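Local coordinates for oligopeptide-binding protein appA (Bacillus subtilis, PDB 1XOC) that binds oligopeptides as the solute-binding component of an ABC-type permease that can replace the Opp system in sporulation and genetic competence, at residues K88-H93 / I183-F188; L98-V103 / V129-D134; L291-I296 / T484-P489; D350-K355 / G388-T393. One frame throughout, in Å; residues are numbered along the deposited sequence. Where two conformers were deposited one is given.

Following the chain from the N terminus, contact 1 begins just after strand 81-86, and contact 2 starts soon afterwards, where helix 100-108 opens. Contact 2 closes first, when the chain returns on strand 126-133; contact 1 closes later, on the way into strand 188-194, so the smaller loop sits within the larger. The two touch, V90 O being 2.7 Å from L98 N. The chain then crosses to the opposite side of its centre, where contact 3 opens at helix 293-300. Contact 4 opens and closes within that long loop, around strands 354-355 and 390-396, before strand 483-496 completes contact 3. Both of these reach the same mixed sheet, with centres about 22 Å apart.

Contact 1 of 4, residues K88-H93 / I183-F188; sequences KGVKFH and IGSGPF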
# COMPACT_ATOMS: atom_id res chain seq x y z
N LYS A 88 -29.92 -0.71 6.32
CA LYS A 88 -30.98 -0.42 5.37
C LYS A 88 -30.99 1.07 5.05
O LYS A 88 -30.61 1.90 5.89
CB LYS A 88 -32.33 -0.82 5.94
CG LYS A 88 -32.43 -2.26 6.40
CD LYS A 88 -33.86 -2.57 6.82
CE LYS A 88 -33.96 -3.81 7.72
NZ LYS A 88 -33.77 -5.02 6.92
N GLY A 89 -31.43 1.40 3.84
CA GLY A 89 -31.58 2.80 3.44
C GLY A 89 -30.32 3.45 2.93
O GLY A 89 -30.26 4.68 2.77
N VAL A 90 -29.27 2.66 2.70
CA VAL A 90 -28.04 3.18 2.12
C VAL A 90 -28.22 3.28 0.61
O VAL A 90 -28.66 2.33 -0.04
CB VAL A 90 -26.84 2.24 2.44
CG1 VAL A 90 -25.58 2.75 1.79
CG2 VAL A 90 -26.68 2.11 3.95
N LYS A 91 -27.89 4.42 0.05
CA LYS A 91 -28.07 4.65 -1.39
C LYS A 91 -26.75 4.78 -2.14
O LYS A 91 -25.79 5.39 -1.64
CB LYS A 91 -28.88 5.93 -1.66
CG LYS A 91 -30.18 6.08 -0.87
CD LYS A 91 -31.16 4.99 -1.19
CE LYS A 91 -32.43 5.16 -0.36
NZ LYS A 91 -33.46 4.12 -0.64
N PHE A 92 -26.71 4.24 -3.35
CA PHE A 92 -25.68 4.61 -4.30
C PHE A 92 -25.89 6.05 -4.82
O PHE A 92 -26.97 6.65 -4.70
CB PHE A 92 -25.65 3.63 -5.47
CG PHE A 92 -25.08 2.28 -5.14
CD1 PHE A 92 -25.90 1.19 -4.97
CD2 PHE A 92 -23.71 2.11 -5.03
CE1 PHE A 92 -25.36 -0.04 -4.68
CE2 PHE A 92 -23.17 0.86 -4.71
CZ PHE A 92 -23.99 -0.20 -4.56
N HIS A 93 -24.87 6.60 -5.44
CA HIS A 93 -24.93 7.98 -5.94
C HIS A 93 -26.00 8.22 -7.02
O HIS A 93 -26.33 9.37 -7.30
CB HIS A 93 -23.55 8.42 -6.44
CG HIS A 93 -22.49 8.36 -5.38
ND1 HIS A 93 -21.17 8.06 -5.68
CD2 HIS A 93 -22.55 8.53 -4.04
CE1 HIS A 93 -20.46 8.07 -4.56
NE2 HIS A 93 -21.27 8.35 -3.55
N ILE A 183 -19.80 4.79 -9.63
CA ILE A 183 -20.99 5.01 -8.80
C ILE A 183 -20.80 4.17 -7.55
O ILE A 183 -20.70 2.98 -7.65
CB ILE A 183 -22.29 4.63 -9.53
CG1 ILE A 183 -22.51 5.54 -10.76
CG2 ILE A 183 -23.48 4.62 -8.56
CD1 ILE A 183 -22.81 6.95 -10.43
N GLY A 184 -20.76 4.82 -6.38
CA GLY A 184 -20.55 4.18 -5.10
C GLY A 184 -21.58 4.69 -4.12
O GLY A 184 -22.50 5.44 -4.49
N SER A 185 -21.46 4.25 -2.88
CA SER A 185 -22.34 4.73 -1.82
C SER A 185 -21.53 5.54 -0.79
O SER A 185 -22.05 5.85 0.28
CB SER A 185 -23.07 3.56 -1.16
OG SER A 185 -22.16 2.66 -0.54
N GLY A 186 -20.30 5.94 -1.15
CA GLY A 186 -19.44 6.60 -0.17
C GLY A 186 -19.76 8.06 -0.02
O GLY A 186 -20.67 8.59 -0.69
N PRO A 187 -19.01 8.74 0.86
CA PRO A 187 -19.32 10.09 1.26
C PRO A 187 -19.12 11.16 0.22
O PRO A 187 -19.63 12.27 0.40
CB PRO A 187 -18.38 10.33 2.45
CG PRO A 187 -17.31 9.33 2.31
CD PRO A 187 -17.89 8.17 1.61
N PHE A 188 -18.38 10.85 -0.85
CA PHE A 188 -18.12 11.84 -1.90
C PHE A 188 -18.44 11.20 -3.25
O PHE A 188 -18.20 10.01 -3.47
CB PHE A 188 -16.67 12.33 -1.85
CG PHE A 188 -16.36 13.14 -0.62
CD1 PHE A 188 -16.56 14.51 -0.62
CD2 PHE A 188 -15.93 12.51 0.56
CE1 PHE A 188 -16.31 15.26 0.53
CE2 PHE A 188 -15.66 13.27 1.69
CZ PHE A 188 -15.85 14.62 1.69
O HOH W 1 -24.53 6.39 1.42
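I183 meets the 88-93 loop through its CG2 branch, which lies 3.9 Å from F92 CB; a branched aliphatic residue suits this spot because it can cover the start of the phenylalanine side chain. G184 comes next and is met by H93 twice over. Its O accepts from H93 N at 2.8 Å, the donor nearly in line with the C=O although the N-H itself is bent, and the same oxygen lies over the centre of one face of the imidazole, 3.0 Å above the ring plane. The G184 CA adds an off-centre CH-pi contact. S185 CB packs 3.3 Å from K91 O and also touches V90 CG1, while its hydroxyl turns to S54; a water lies within bonding reach of S185 O and, weakly, of K91 O. At G186 the carbonyl takes a nearly straight bond (174°) from H93 NE2, 2.9 Å away and exactly in the ring plane. N204 also donates to G186 O. A side chain at G186 would run into P187 CD, which explains the second glycine. Finally F188 O approaches H93 CE1 at 3.2 Å. With CG beside its own backbone N (chi1 -59°), H93 lays its imidazole under G184 O and aims NE2 at G186 O. Two loops are thus laced together by a histidine set among glycine carbonyls, one leaving the five-stranded antiparallel sheet and the other entering the four-stranded mixed sheet, consistent with a junction between the two subdomains of domain I, as in OppA-type binding proteins.

Contact 2 of 4, residues L98-V103 / V129-D134; sequences LTADDV and VEKKGD. With ZN (zinc ion), chain G.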
# COMPACT_ATOMS: atom_id res chain seq x y z
N LEU A 98 -28.70 0.28 -1.86
CA LEU A 98 -27.67 -0.76 -1.78
C LEU A 98 -28.28 -1.93 -1.03
O LEU A 98 -28.87 -1.75 0.06
CB LEU A 98 -26.44 -0.22 -1.05
CG LEU A 98 -25.19 -1.11 -0.95
CD1 LEU A 98 -23.94 -0.27 -0.77
CD2 LEU A 98 -25.30 -2.12 0.20
N THR A 99 -28.12 -3.14 -1.56
CA THR A 99 -28.70 -4.31 -0.91
C THR A 99 -27.73 -5.47 -0.90
O THR A 99 -26.62 -5.36 -1.39
CB THR A 99 -29.99 -4.75 -1.61
OG1 THR A 99 -29.64 -5.33 -2.87
CG2 THR A 99 -30.98 -3.58 -1.80
N ALA A 100 -28.14 -6.59 -0.30
CA ALA A 100 -27.33 -7.82 -0.30
C ALA A 100 -26.87 -8.22 -1.69
O ALA A 100 -25.81 -8.80 -1.81
CB ALA A 100 -28.09 -8.97 0.27
N ASP A 101 -27.68 -7.95 -2.71
CA ASP A 101 -27.33 -8.30 -4.10
C ASP A 101 -25.96 -7.74 -4.45
O ASP A 101 -25.14 -8.37 -5.17
CB ASP A 101 -28.36 -7.73 -5.10
CG ASP A 101 -29.64 -8.56 -5.20
OD1 ASP A 101 -29.76 -9.65 -4.61
OD2 ASP A 101 -30.56 -8.07 -5.91
N ASP A 102 -25.73 -6.52 -4.01
CA ASP A 102 -24.48 -5.80 -4.35
C ASP A 102 -23.29 -6.40 -3.66
O ASP A 102 -22.19 -6.48 -4.18
CB ASP A 102 -24.63 -4.35 -3.98
CG ASP A 102 -25.81 -3.72 -4.70
OD1 ASP A 102 -25.87 -3.82 -5.95
OD2 ASP A 102 -26.72 -3.18 -4.07
N VAL A 103 -23.48 -6.81 -2.41
CA VAL A 103 -22.41 -7.42 -1.65
C VAL A 103 -22.07 -8.80 -2.20
O VAL A 103 -20.89 -9.17 -2.34
CB VAL A 103 -22.80 -7.50 -0.12
CG1 VAL A 103 -21.77 -8.26 0.72
CG2 VAL A 103 -23.07 -6.11 0.46
N VAL A 129 -20.43 -17.06 -1.26
CA VAL A 129 -21.07 -15.90 -0.67
C VAL A 129 -22.53 -15.95 -1.11
O VAL A 129 -22.80 -15.99 -2.31
CB VAL A 129 -20.45 -14.54 -1.15
CG1 VAL A 129 -21.20 -13.35 -0.59
CG2 VAL A 129 -18.98 -14.49 -0.86
N GLU A 130 -23.46 -15.98 -0.13
CA GLU A 130 -24.87 -16.30 -0.38
C GLU A 130 -25.78 -15.23 0.15
O GLU A 130 -25.59 -14.73 1.24
CB GLU A 130 -25.25 -17.61 0.35
CG GLU A 130 -24.46 -18.78 -0.09
CD GLU A 130 -24.86 -20.04 0.59
OE1 GLU A 130 -25.52 -19.96 1.64
OE2 GLU A 130 -24.50 -21.12 0.07
N LYS A 131 -26.80 -14.91 -0.63
CA LYS A 131 -27.83 -14.00 -0.18
C LYS A 131 -28.80 -14.75 0.70
O LYS A 131 -29.34 -15.77 0.31
CB LYS A 131 -28.59 -13.46 -1.40
CG LYS A 131 -29.67 -12.45 -1.05
CD LYS A 131 -30.34 -11.94 -2.30
CE LYS A 131 -31.44 -10.97 -1.98
NZ LYS A 131 -32.10 -10.51 -3.24
N LYS A 132 -29.01 -14.20 1.89
CA LYS A 132 -29.97 -14.77 2.86
C LYS A 132 -31.19 -13.89 3.09
O LYS A 132 -32.11 -14.30 3.77
CB LYS A 132 -29.26 -15.10 4.17
CG LYS A 132 -28.16 -16.15 3.96
CD LYS A 132 -28.79 -17.49 3.61
CE LYS A 132 -27.86 -18.66 3.85
NZ LYS A 132 -28.46 -19.91 3.30
N GLY A 133 -31.23 -12.71 2.49
CA GLY A 133 -32.35 -11.81 2.63
C GLY A 133 -31.97 -10.54 1.92
O GLY A 133 -30.83 -10.41 1.46
N ASP A 134 -32.90 -9.59 1.81
CA ASP A 134 -32.59 -8.35 1.11
C ASP A 134 -31.38 -7.61 1.68
O ASP A 134 -30.68 -6.91 0.95
CB ASP A 134 -33.79 -7.41 1.07
CG ASP A 134 -34.93 -7.94 0.22
OD1 ASP A 134 -34.70 -8.79 -0.67
OD2 ASP A 134 -36.05 -7.48 0.47
ZN ZN G . -25.78 -22.26 1.49
O HOH W 2 -26.24 -21.84 3.71
O HOH W 3 -27.96 -22.26 0.81
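The backbones of A100 and D134 come together where the first turn of helix 100-108 meets the end of strand 126-133, and A100 N donates to D134 O at 2.8 Å, nearly straight (171°). Alanine fits here because its small CB slips close to the turn, 3.3 Å from G133 O, while also touching K131 CG. T99 CB rests against D134 O as well. T99 is the N-cap: with OG1 held between the backbone N and the carbonyl carbon (chi1 71°), it receives the amide of D101 at 3.3 Å. In return T99 N donates to D102 OD2 at 2.9 Å, meeting the carboxylate on its anti side, and this reciprocal pair is a capping box. K131 reaches across with a fully extended chain that carries NZ to D101 OD1, 2.8 Å away, on the syn side but 33° out of the carboxylate plane. A long, flexible lysine can span the distance from strand to helix while its aliphatic part covers A100. On the strand itself, E130 grips a zinc ion with both carboxylate oxygens, OE1 at 2.3 Å and OE2 at 2.2 Å, and two waters add to the metal's shell; K132 makes a weak salt bridge to E130 and donates to one of those waters. A classic beta bulge at K132 and G133 ends the strand. The acidic D101 and D102 in the first turn would probably interact favourably with the helix N terminus, and K131 is likely to balance the charge of D101 at this surface contact.

Contact 3 of 4, residues L291-I296 / T484-P489; sequences LDRESI and TFLYYP
R293 reaches across to F485 by the one hydrogen bond of the contact: NH1 donates to F485 O at 3.0 Å (N-H...O angle 152°). The acceptor lies at the guanidinium edge, tilted 18° from its plane, and CD comes within 3.1 Å of the same oxygen. A bend at chi3 (-70°) swings the head group to this carbonyl, and NH2 adds a weak bond to K327 O. Apolar contacts flank the polar one. R293 CG meets L486 CD2 at 4.1 Å, and T484 CG2 lies 4.0 Å from R293 CD and 4.1 Å from L291 CD1. Threonine suits this place because its methyl faces the helix start while OG1 bonds to T288 and W271. With an alanine in place of R293, F485 O would probably lose this donor, and T484 and L486 the aliphatic cover of CG and CD. Capping is the third kind: D292, the N-cap, accepts from S295 N at the start of the helix carrying R293. L486 and Y487 form a classic beta bulge in strand 483-496 of the large mixed sheet; Y487 packs on the bound peptide's backbone and P489, beyond it, on an aromatic side chain, so the helix start backs a strand lining the peptide-binding site.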
# COMPACT_ATOMS: atom_id res chain seq x y z
N LEU A 291 25.47 -1.20 1.70
CA LEU A 291 24.72 0.04 1.80
C LEU A 291 24.71 0.59 3.22
O LEU A 291 24.31 -0.08 4.18
CB LEU A 291 23.30 -0.13 1.28
CG LEU A 291 23.19 -0.52 -0.20
CD1 LEU A 291 21.78 -0.97 -0.56
CD2 LEU A 291 23.69 0.63 -1.10
N ASP A 292 25.13 1.85 3.34
CA ASP A 292 25.20 2.54 4.61
C ASP A 292 23.82 3.11 4.90
O ASP A 292 23.56 4.30 4.67
CB ASP A 292 26.26 3.63 4.56
CG ASP A 292 26.55 4.25 5.92
OD1 ASP A 292 27.57 4.96 6.04
OD2 ASP A 292 25.74 4.03 6.87
N ARG A 293 22.93 2.26 5.38
CA ARG A 293 21.53 2.66 5.56
C ARG A 293 21.35 3.76 6.63
O ARG A 293 20.46 4.60 6.52
CB ARG A 293 20.66 1.44 5.83
CG ARG A 293 20.43 0.57 4.58
CD ARG A 293 19.62 -0.65 4.87
NE ARG A 293 20.40 -1.56 5.66
CZ ARG A 293 19.92 -2.46 6.51
NH1 ARG A 293 18.61 -2.61 6.73
NH2 ARG A 293 20.78 -3.23 7.15
N GLU A 294 22.21 3.79 7.64
CA GLU A 294 22.15 4.87 8.63
C GLU A 294 22.49 6.21 7.99
O GLU A 294 21.85 7.23 8.25
CB GLU A 294 23.05 4.56 9.82
CG GLU A 294 22.78 3.18 10.42
CD GLU A 294 22.41 3.27 11.87
OE1 GLU A 294 23.31 3.08 12.72
OE2 GLU A 294 21.21 3.55 12.14
N SER A 295 23.52 6.22 7.13
CA SER A 295 23.88 7.43 6.41
C SER A 295 22.76 7.87 5.45
O SER A 295 22.51 9.06 5.29
CB SER A 295 25.19 7.21 5.65
OG SER A 295 25.50 8.32 4.82
N ILE A 296 22.10 6.90 4.82
CA ILE A 296 20.95 7.22 3.96
C ILE A 296 19.89 7.99 4.74
O ILE A 296 19.44 9.05 4.31
CB ILE A 296 20.34 5.93 3.31
CG1 ILE A 296 21.25 5.49 2.16
CG2 ILE A 296 18.89 6.17 2.85
CD1 ILE A 296 20.94 4.14 1.60
N THR A 484 16.21 -5.29 0.36
CA THR A 484 16.96 -4.50 1.31
C THR A 484 15.95 -3.57 1.99
O THR A 484 15.38 -2.68 1.36
CB THR A 484 18.11 -3.69 0.66
OG1 THR A 484 19.05 -4.62 0.14
CG2 THR A 484 18.79 -2.84 1.61
N PHE A 485 15.73 -3.79 3.27
CA PHE A 485 14.81 -2.96 4.00
C PHE A 485 15.51 -1.65 4.29
O PHE A 485 16.66 -1.65 4.72
CB PHE A 485 14.35 -3.68 5.28
CG PHE A 485 13.59 -4.94 4.99
CD1 PHE A 485 14.24 -6.18 4.96
CD2 PHE A 485 12.25 -4.89 4.67
CE1 PHE A 485 13.55 -7.34 4.64
CE2 PHE A 485 11.56 -6.04 4.35
CZ PHE A 485 12.20 -7.27 4.34
N LEU A 486 14.86 -0.51 4.03
CA LEU A 486 15.52 0.79 4.17
C LEU A 486 15.11 1.53 5.44
O LEU A 486 15.94 1.76 6.30
CB LEU A 486 15.33 1.65 2.90
CG LEU A 486 16.03 1.18 1.59
CD1 LEU A 486 15.59 2.11 0.46
CD2 LEU A 486 17.54 1.10 1.71
N TYR A 487 13.84 1.92 5.56
CA TYR A 487 13.40 2.64 6.75
C TYR A 487 11.90 2.59 6.99
O TYR A 487 11.13 2.27 6.10
CB TYR A 487 13.86 4.09 6.73
CG TYR A 487 13.45 4.84 5.50
CD1 TYR A 487 14.21 4.76 4.36
CD2 TYR A 487 12.31 5.62 5.47
CE1 TYR A 487 13.86 5.41 3.23
CE2 TYR A 487 11.95 6.29 4.31
CZ TYR A 487 12.74 6.17 3.20
OH TYR A 487 12.44 6.81 2.03
N TYR A 488 11.51 2.92 8.21
CA TYR A 488 10.10 3.16 8.56
C TYR A 488 9.82 4.66 8.53
O TYR A 488 10.38 5.40 9.33
CB TYR A 488 9.82 2.62 9.97
CG TYR A 488 10.17 1.17 10.13
CD1 TYR A 488 9.54 0.20 9.36
CD2 TYR A 488 11.08 0.75 11.09
CE1 TYR A 488 9.87 -1.15 9.50
CE2 TYR A 488 11.41 -0.59 11.25
CZ TYR A 488 10.80 -1.54 10.45
OH TYR A 488 11.14 -2.87 10.61
N PRO A 489 9.02 5.12 7.56
CA PRO A 489 8.85 6.55 7.43
C PRO A 489 7.85 7.17 8.37
O PRO A 489 6.93 6.48 8.84
CB PRO A 489 8.27 6.68 6.04
CG PRO A 489 7.55 5.45 5.81
CD PRO A 489 8.30 4.39 6.51

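Contact 4 of 4, residues D350-K355 / G388-T393; sequences DGILDK and GIEVKT. With ZN (zinc ion), chain M.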
# COMPACT_ATOMS: atom_id res chain seq x y z
N ASP A 350 37.92 -3.14 -15.71
CA ASP A 350 37.02 -2.02 -16.01
C ASP A 350 36.39 -1.40 -14.75
O ASP A 350 35.58 -0.48 -14.83
CB ASP A 350 35.94 -2.44 -17.02
CG ASP A 350 34.86 -3.39 -16.41
OD1 ASP A 350 34.93 -3.82 -15.16
OD2 ASP A 350 33.94 -3.77 -17.18
N GLY A 351 36.76 -1.94 -13.59
CA GLY A 351 36.26 -1.46 -12.32
C GLY A 351 34.92 -2.05 -11.93
O GLY A 351 34.40 -1.75 -10.85
N ILE A 352 34.32 -2.89 -12.77
CA ILE A 352 33.03 -3.46 -12.39
C ILE A 352 33.06 -4.98 -12.40
O ILE A 352 33.61 -5.60 -13.29
CB ILE A 352 31.85 -2.88 -13.22
CG1 ILE A 352 31.46 -3.74 -14.41
CG2 ILE A 352 32.11 -1.43 -13.66
CD1 ILE A 352 30.01 -3.71 -14.64
N LEU A 353 32.43 -5.58 -11.39
CA LEU A 353 32.53 -7.02 -11.18
C LEU A 353 31.99 -7.83 -12.34
O LEU A 353 31.03 -7.42 -13.00
CB LEU A 353 31.80 -7.42 -9.89
CG LEU A 353 32.27 -6.76 -8.60
CD1 LEU A 353 31.31 -7.06 -7.48
CD2 LEU A 353 33.67 -7.19 -8.22
N ASP A 354 32.56 -9.01 -12.52
CA ASP A 354 32.35 -9.86 -13.68
C ASP A 354 32.10 -11.30 -13.17
O ASP A 354 32.71 -11.71 -12.19
CB ASP A 354 33.60 -9.78 -14.58
CG ASP A 354 33.82 -8.39 -15.21
OD1 ASP A 354 33.11 -8.09 -16.18
OD2 ASP A 354 34.66 -7.52 -14.82
N LYS A 355 31.18 -12.04 -13.80
CA LYS A 355 30.96 -13.45 -13.53
C LYS A 355 30.34 -14.14 -14.74
O LYS A 355 29.35 -13.66 -15.28
CB LYS A 355 30.07 -13.64 -12.31
CG LYS A 355 29.70 -15.09 -12.06
CD LYS A 355 29.00 -15.29 -10.73
CE LYS A 355 28.65 -16.75 -10.55
NZ LYS A 355 28.24 -16.99 -9.15
N GLY A 388 32.25 -2.07 -7.16
CA GLY A 388 32.31 -2.55 -8.54
C GLY A 388 30.99 -2.99 -9.13
O GLY A 388 30.95 -3.83 -10.03
N ILE A 389 29.89 -2.41 -8.64
CA ILE A 389 28.58 -2.68 -9.18
C ILE A 389 28.06 -1.41 -9.87
O ILE A 389 28.06 -0.33 -9.26
CB ILE A 389 27.63 -3.11 -8.08
CG1 ILE A 389 28.05 -4.51 -7.58
CG2 ILE A 389 26.18 -3.11 -8.58
CD1 ILE A 389 27.21 -5.07 -6.45
N GLU A 390 27.63 -1.55 -11.12
CA GLU A 390 27.19 -0.44 -11.96
C GLU A 390 25.66 -0.34 -11.95
O GLU A 390 24.96 -1.27 -12.35
CB GLU A 390 27.70 -0.65 -13.39
CG GLU A 390 27.23 0.38 -14.41
CD GLU A 390 27.84 0.20 -15.78
OE1 GLU A 390 27.59 -0.83 -16.45
OE2 GLU A 390 28.57 1.10 -16.22
N VAL A 391 25.16 0.80 -11.50
CA VAL A 391 23.71 1.03 -11.51
C VAL A 391 23.34 2.28 -12.31
O VAL A 391 23.99 3.33 -12.19
CB VAL A 391 23.06 0.92 -10.07
CG1 VAL A 391 24.03 0.95 -8.98
CG2 VAL A 391 21.87 1.88 -9.88
N LYS A 392 22.37 2.10 -13.20
CA LYS A 392 21.70 3.17 -13.93
C LYS A 392 20.44 3.49 -13.15
O LYS A 392 19.68 2.59 -12.81
CB LYS A 392 21.31 2.70 -15.34
CG LYS A 392 20.60 3.79 -16.19
CD LYS A 392 20.34 3.37 -17.66
CE LYS A 392 19.03 2.58 -17.78
NZ LYS A 392 17.80 3.44 -17.66
N THR A 393 20.18 4.76 -12.89
CA THR A 393 18.94 5.10 -12.20
C THR A 393 17.89 5.49 -13.24
O THR A 393 18.23 5.96 -14.33
CB THR A 393 19.13 6.21 -11.13
OG1 THR A 393 19.55 7.42 -11.76
CG2 THR A 393 20.16 5.83 -10.10
ZN ZN M . 34.06 -5.76 -16.06
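L353 meets G388 through its backbone, N donating to G388 O at 2.7 Å on a lone pair in the carbonyl plane. From there its side chain keeps to the same residue: CB is 3.7 Å from G388 O, CG 3.5 Å, and CD1 passes on to I389 CG1 at 4.1 Å. With CG beside the backbone N (chi1 -58°), the leucine leans toward that isoleucine; its branched apolar end suits a place where both touch L339 of helix 332-341. G388, with its positive phi, is the C-prime residue of a Schellman motif ending helix 371-385; a side chain there would crowd L353 CG and G351 O. Segment 350-355, which includes L353, is part of a metal loop whose D-x-N-x-D-G-x-x-D spacing resembles the calcium loops of EF-hands, here holding zinc. D350 and D354 each bind it through both carboxylate oxygens, I352 O lies 2.8 Å from the ion, and N348 completes the site. An alanine in place of L353 would keep the amide bond but would probably open a gap beside I389 and L339. D350 OD1 also takes I352 N in an Asx turn, at 2.6 Å, while I352 CD1 rests 4.0 Å from E390 CB, whose carboxylate pairs with K359.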